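Local coordinates for universal stress protein (Archaeoglobus fulgidus, PDB 6HCD) that is of unknown function but probably takes part in the cell's response to stress, at residues I23-V28 against D117-V122; V56-S61 against E78-A83. All blocks are in the same frame, centred on the assembly; numbering follows the deposited sequence.

Contact 1 (I23-V28 against D117-V122); sequences IYMPIV and DAIAIV
V28 is held through both its backbone N and O: the O accepts V122 N at 2.7 Å, and the N donates to A120 O at 3.0 Å, with an N-H...O angle of 170°. Two residues earlier, P26 O receives I119 N at 2.8 Å, the donor tilted 25° from the carbonyl plane. V28 and I121 thus form a parallel bridge, by which strand 27-30 joins strand 120-128 in the mixed sheet of this alpha/beta fold; on the other edge of strand 27-30, the backbone of I27 bonds to Y57 of strand 56-62. Segment 117-122 enters from helix 105-115, which closes at D117 in a Schellman motif. A120 N, buried here, has no partner in the model. V28 CG2 rests on A118 CB at 3.5 Å, and I27 CG2 meets V122 CG2 at 3.8 Å. Before the strand, selenomethionine M25 and I119 cross at about a right angle, with M25 CB tight against I119 CG1 at 3.4 Å. I119 CG1 lies anti to its carbonyl carbon (chi1 -65°), a turn that brings it to M25. A serine in place of I119 would probably leave M25 CB without this apolar neighbour and open a gap there. M25 SE reaches D117 OD2 at 3.6 Å.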
loop_
_atom_site.group_PDB
_atom_site.type_symbol
_atom_site.label_atom_id
_atom_site.label_comp_id
_atom_site.label_asym_id
_atom_site.label_seq_id
_atom_site.Cartn_x
_atom_site.Cartn_y
_atom_site.Cartn_z
ATOM N N ILE A 23 4.474 18.394 14.771
ATOM C CA ILE A 23 4.381 19.400 13.664
ATOM C C ILE A 23 4.226 18.699 12.305
ATOM O O ILE A 23 3.749 19.343 11.378
ATOM C CB ILE A 23 5.590 20.369 13.678
ATOM C CG1 ILE A 23 5.276 21.698 12.980
ATOM C CG2 ILE A 23 6.839 19.723 13.093
ATOM C CD1 ILE A 23 6.373 22.739 13.100
ATOM N N TYR A 24 4.664 17.434 12.185
ATOM C CA TYR A 24 4.709 16.713 10.919
ATOM C C TYR A 24 3.946 15.393 11.010
ATOM O O TYR A 24 3.812 14.803 12.071
ATOM C CB TYR A 24 6.161 16.492 10.482
ATOM C CG TYR A 24 6.778 17.656 9.746
ATOM C CD1 TYR A 24 6.027 18.754 9.351
ATOM C CD2 TYR A 24 8.116 17.629 9.384
ATOM C CE1 TYR A 24 6.593 19.810 8.656
ATOM C CE2 TYR A 24 8.698 18.679 8.692
ATOM C CZ TYR A 24 7.935 19.771 8.322
ATOM O OH TYR A 24 8.499 20.809 7.638
HETATM N N MSE A 25 3.475 14.944 9.840
HETATM C CA MSE A 25 2.843 13.650 9.680
HETATM C C MSE A 25 3.943 12.678 9.245
HETATM O O MSE A 25 4.476 12.767 8.135
HETATM C CB MSE A 25 1.779 13.805 8.626
HETATM C CG MSE A 25 0.700 14.757 9.152
HETATM SE SE MSE A 25 -0.722 14.917 7.827
HETATM C CE MSE A 25 0.289 15.483 6.223
ATOM N N PRO A 26 4.328 11.711 10.100
ATOM C CA PRO A 26 5.418 10.796 9.750
ATOM C C PRO A 26 5.002 9.692 8.767
ATOM O O PRO A 26 3.780 9.413 8.575
ATOM C CB PRO A 26 5.759 10.169 11.104
ATOM C CG PRO A 26 4.435 10.151 11.850
ATOM C CD PRO A 26 3.720 11.420 11.414
ATOM N N ILE A 27 6.017 9.035 8.205
ATOM C CA ILE A 27 5.859 7.728 7.596
ATOM C C ILE A 27 6.012 6.697 8.726
ATOM O O ILE A 27 7.011 6.727 9.448
ATOM C CB ILE A 27 6.922 7.515 6.489
ATOM C CG1 ILE A 27 6.774 8.491 5.320
ATOM C CG2 ILE A 27 6.949 6.071 6.008
ATOM C CD1 ILE A 27 5.502 8.288 4.518
ATOM N N VAL A 28 5.050 5.782 8.856
ATOM C CA VAL A 28 5.126 4.700 9.836
ATOM C C VAL A 28 5.520 3.427 9.093
ATOM O O VAL A 28 4.916 3.106 8.080
ATOM C CB VAL A 28 3.787 4.511 10.577
ATOM C CG1 VAL A 28 3.729 3.214 11.367
ATOM C CG2 VAL A 28 3.484 5.705 11.464
ATOM N N ASP A 117 -1.025 10.528 13.295
ATOM C CA ASP A 117 -1.524 11.133 12.059
ATOM C C ASP A 117 -0.560 10.847 10.893
ATOM O O ASP A 117 -0.148 11.766 10.179
ATOM C CB ASP A 117 -1.763 12.635 12.236
ATOM C CG ASP A 117 -2.603 13.270 11.133
ATOM O OD1 ASP A 117 -3.381 12.553 10.488
ATOM O OD2 ASP A 117 -2.465 14.482 10.921
ATOM N N ALA A 118 -0.217 9.561 10.711
ATOM C CA ALA A 118 0.772 9.125 9.722
ATOM C C ALA A 118 0.285 9.452 8.308
ATOM O O ALA A 118 -0.937 9.396 8.027
ATOM C CB ALA A 118 1.015 7.635 9.864
ATOM N N ILE A 119 1.231 9.773 7.423
ATOM C CA ILE A 119 0.931 9.974 5.996
ATOM C C ILE A 119 0.571 8.612 5.386
ATOM O O ILE A 119 -0.327 8.500 4.543
ATOM C CB ILE A 119 2.127 10.615 5.259
ATOM C CG1 ILE A 119 2.408 12.034 5.752
ATOM C CG2 ILE A 119 1.902 10.584 3.755
ATOM C CD1 ILE A 119 3.639 12.680 5.159
ATOM N N ALA A 120 1.320 7.580 5.796
ATOM C CA ALA A 120 1.099 6.225 5.316
ATOM C C ALA A 120 1.773 5.239 6.270
ATOM O O ALA A 120 2.647 5.622 7.074
ATOM C CB ALA A 120 1.642 6.065 3.908
ATOM N N ILE A 121 1.319 3.984 6.179
ATOM C CA ILE A 121 1.953 2.835 6.809
ATOM C C ILE A 121 2.669 2.049 5.710
ATOM O O ILE A 121 2.085 1.767 4.685
ATOM C CB ILE A 121 0.927 1.942 7.529
ATOM C CG1 ILE A 121 0.041 2.737 8.491
ATOM C CG2 ILE A 121 1.612 0.768 8.210
ATOM C CD1 ILE A 121 -1.136 1.947 8.998
ATOM N N VAL A 122 3.919 1.688 5.959
ATOM C CA VAL A 122 4.659 0.848 5.024
ATOM C C VAL A 122 4.898 -0.498 5.718
ATOM O O VAL A 122 5.345 -0.515 6.858
ATOM C CB VAL A 122 5.980 1.504 4.585
ATOM C CG1 VAL A 122 6.647 0.707 3.484
ATOM C CG2 VAL A 122 5.802 2.947 4.180
#

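Contact 2 (V56-S61 against E78-A83); sequences VYVVHS and ETLSWA
A83 N donates to T79 O at 2.8 Å within the helix, and the CB of this same A83 touches V58 CG1 at 3.6 Å. No hydrogen bond spans the two segments, and the contact rests on apolar groups. V58 CG1 is the methyl that meets both partners: besides A83 CB it touches L80 CD2, also at 3.6 Å. Its place anti to the backbone N (chi1 -174°) puts this branch, rather than CG2, nearest the helix. The side chains of V58 and L80 lie alongside each other, pointing opposite ways, and L80 CD2 comes down on the strand backbone, 3.6 Å from V58 O and 3.8 Å from H60 N. It also approaches H60 CB at 4.0 Å. The imidazole of H60 then leads away from the helix, and its ND1 is hydrogen-bonded to V31 O; near this ring lies an unidentified ligand, to which S61 N is hydrogen-bonded. L42 of helix 36-52 packs against A83, and L98 of strand 94-100 against L80. The strand and helix axes approach to 8.7 Å and run nearly antiparallel, at 162°, as expected of the first two elements of a beta-alpha-beta crossover, here strand 56-62, helix 70-89 and strand 94-100.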
loop_
_atom_site.group_PDB
_atom_site.type_symbol
_atom_site.label_atom_id
_atom_site.label_comp_id
_atom_site.label_asym_id
_atom_site.label_seq_id
_atom_site.Cartn_x
_atom_site.Cartn_y
_atom_site.Cartn_z
ATOM N N VAL A 56 10.669 8.980 9.722
ATOM C CA VAL A 56 10.135 7.639 9.732
ATOM C C VAL A 56 10.001 7.176 11.187
ATOM O O VAL A 56 10.970 7.187 11.930
ATOM C CB VAL A 56 11.021 6.670 8.925
ATOM C CG1 VAL A 56 10.465 5.260 8.956
ATOM C CG2 VAL A 56 11.210 7.143 7.485
ATOM N N TYR A 57 8.805 6.728 11.568
ATOM C CA TYR A 57 8.584 6.067 12.848
ATOM C C TYR A 57 8.546 4.559 12.601
ATOM O O TYR A 57 7.646 4.076 11.937
ATOM C CB TYR A 57 7.267 6.509 13.486
ATOM C CG TYR A 57 7.218 7.918 14.015
ATOM C CD1 TYR A 57 8.261 8.819 13.841
ATOM C CD2 TYR A 57 6.070 8.370 14.658
ATOM C CE1 TYR A 57 8.182 10.120 14.317
ATOM C CE2 TYR A 57 5.973 9.667 15.133
ATOM C CZ TYR A 57 7.030 10.544 14.959
ATOM O OH TYR A 57 6.941 11.813 15.436
ATOM N N VAL A 58 9.538 3.840 13.140
ATOM C CA VAL A 58 9.627 2.412 12.971
ATOM C C VAL A 58 8.956 1.756 14.178
ATOM O O VAL A 58 9.340 2.036 15.320
ATOM C CB VAL A 58 11.090 1.938 12.850
ATOM C CG1 VAL A 58 11.150 0.471 12.522
ATOM C CG2 VAL A 58 11.885 2.725 11.829
ATOM N N VAL A 59 7.988 0.869 13.919
ATOM C CA VAL A 59 7.221 0.258 15.007
ATOM C C VAL A 59 7.358 -1.261 14.967
ATOM O O VAL A 59 7.483 -1.881 13.883
ATOM C CB VAL A 59 5.743 0.660 14.971
ATOM C CG1 VAL A 59 5.614 2.164 15.077
ATOM C CG2 VAL A 59 5.037 0.144 13.726
ATOM N N HIS A 60 7.336 -1.843 16.167
ATOM C CA HIS A 60 7.155 -3.265 16.369
ATOM C C HIS A 60 6.265 -3.455 17.605
ATOM O O HIS A 60 6.488 -2.801 18.603
ATOM C CB HIS A 60 8.492 -3.995 16.541
ATOM C CG HIS A 60 8.310 -5.467 16.636
ATOM N ND1 HIS A 60 8.326 -6.284 15.524
ATOM C CD2 HIS A 60 8.091 -6.274 17.698
ATOM C CE1 HIS A 60 8.139 -7.540 15.895
ATOM N NE2 HIS A 60 7.987 -7.561 17.230
ATOM N N SER A 61 5.292 -4.367 17.503
ATOM C CA SER A 61 4.243 -4.576 18.490
ATOM C C SER A 61 4.412 -5.927 19.191
ATOM O O SER A 61 4.577 -6.941 18.522
ATOM C CB SER A 61 2.897 -4.488 17.829
ATOM O OG SER A 61 1.862 -4.891 18.725
ATOM N N GLU A 78 16.293 -4.641 19.373
ATOM C CA GLU A 78 17.438 -4.774 18.469
ATOM C C GLU A 78 16.975 -4.548 17.027
ATOM O O GLU A 78 17.639 -3.864 16.264
ATOM C CB GLU A 78 18.104 -6.146 18.626
ATOM C CG GLU A 78 19.042 -6.254 19.815
ATOM C CD GLU A 78 19.869 -7.532 19.853
ATOM O OE1 GLU A 78 20.587 -7.802 18.866
ATOM O OE2 GLU A 78 19.799 -8.255 20.875
ATOM N N THR A 79 15.829 -5.122 16.653
ATOM C CA THR A 79 15.268 -4.952 15.315
ATOM C C THR A 79 15.011 -3.463 15.044
ATOM O O THR A 79 15.330 -2.970 13.972
ATOM C CB THR A 79 13.982 -5.771 15.143
ATOM O OG1 THR A 79 14.339 -7.139 15.313
ATOM C CG2 THR A 79 13.278 -5.539 13.824
ATOM N N LEU A 80 14.437 -2.751 16.016
ATOM C CA LEU A 80 14.092 -1.331 15.830
ATOM C C LEU A 80 15.356 -0.473 15.713
ATOM O O LEU A 80 15.409 0.473 14.931
ATOM C CB LEU A 80 13.236 -0.858 17.007
ATOM C CG LEU A 80 11.824 -1.430 17.049
ATOM C CD1 LEU A 80 11.112 -0.976 18.283
ATOM C CD2 LEU A 80 11.054 -1.052 15.823
ATOM N N SER A 81 16.368 -0.791 16.529
ATOM C CA SER A 81 17.635 -0.084 16.498
ATOM C C SER A 81 18.301 -0.260 15.125
ATOM O O SER A 81 18.803 0.675 14.513
ATOM C CB SER A 81 18.520 -0.539 17.639
ATOM O OG SER A 81 19.802 0.051 17.518
ATOM N N TRP A 82 18.316 -1.500 14.648
ATOM C CA TRP A 82 18.824 -1.845 13.322
ATOM C C TRP A 82 18.030 -1.095 12.246
ATOM O O TRP A 82 18.582 -0.512 11.330
ATOM C CB TRP A 82 18.748 -3.360 13.145
ATOM C CG TRP A 82 18.921 -3.847 11.745
ATOM C CD1 TRP A 82 20.099 -4.099 11.109
ATOM C CD2 TRP A 82 17.876 -4.233 10.833
ATOM N NE1 TRP A 82 19.860 -4.598 9.857
ATOM C CE2 TRP A 82 18.507 -4.675 9.650
ATOM C CE3 TRP A 82 16.474 -4.220 10.889
ATOM C CZ2 TRP A 82 17.775 -5.102 8.537
ATOM C CZ3 TRP A 82 15.760 -4.614 9.784
ATOM C CH2 TRP A 82 16.401 -5.027 8.613
ATOM N N ALA A 83 16.707 -1.129 12.355
ATOM C CA ALA A 83 15.836 -0.512 11.352
ATOM C C ALA A 83 16.112 0.990 11.245
ATOM O O ALA A 83 16.180 1.511 10.149
ATOM C CB ALA A 83 14.388 -0.799 11.680
#

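Overall arrangement
Both contacts are largely buried, and both reach the same sheet, in which strands 27-30 and 56-62 are neighbours. They meet directly: I27 O lies 2.8 Å from Y57 N, a probable hydrogen bond, and P26 CG packs on Y57 CE2. Their centres are 15 Å apart. Contact 1 is strand against strand, joined by backbone hydrogen bonds between distant parts of the sequence, and it runs out to exposed residues at its M25 and D117 end. Contact 2 lies closer to the chain centre, joins a strand to the helix covering it, and is apolar in its chemistry; it buries 223 Å² against 505 Å² for contact 1.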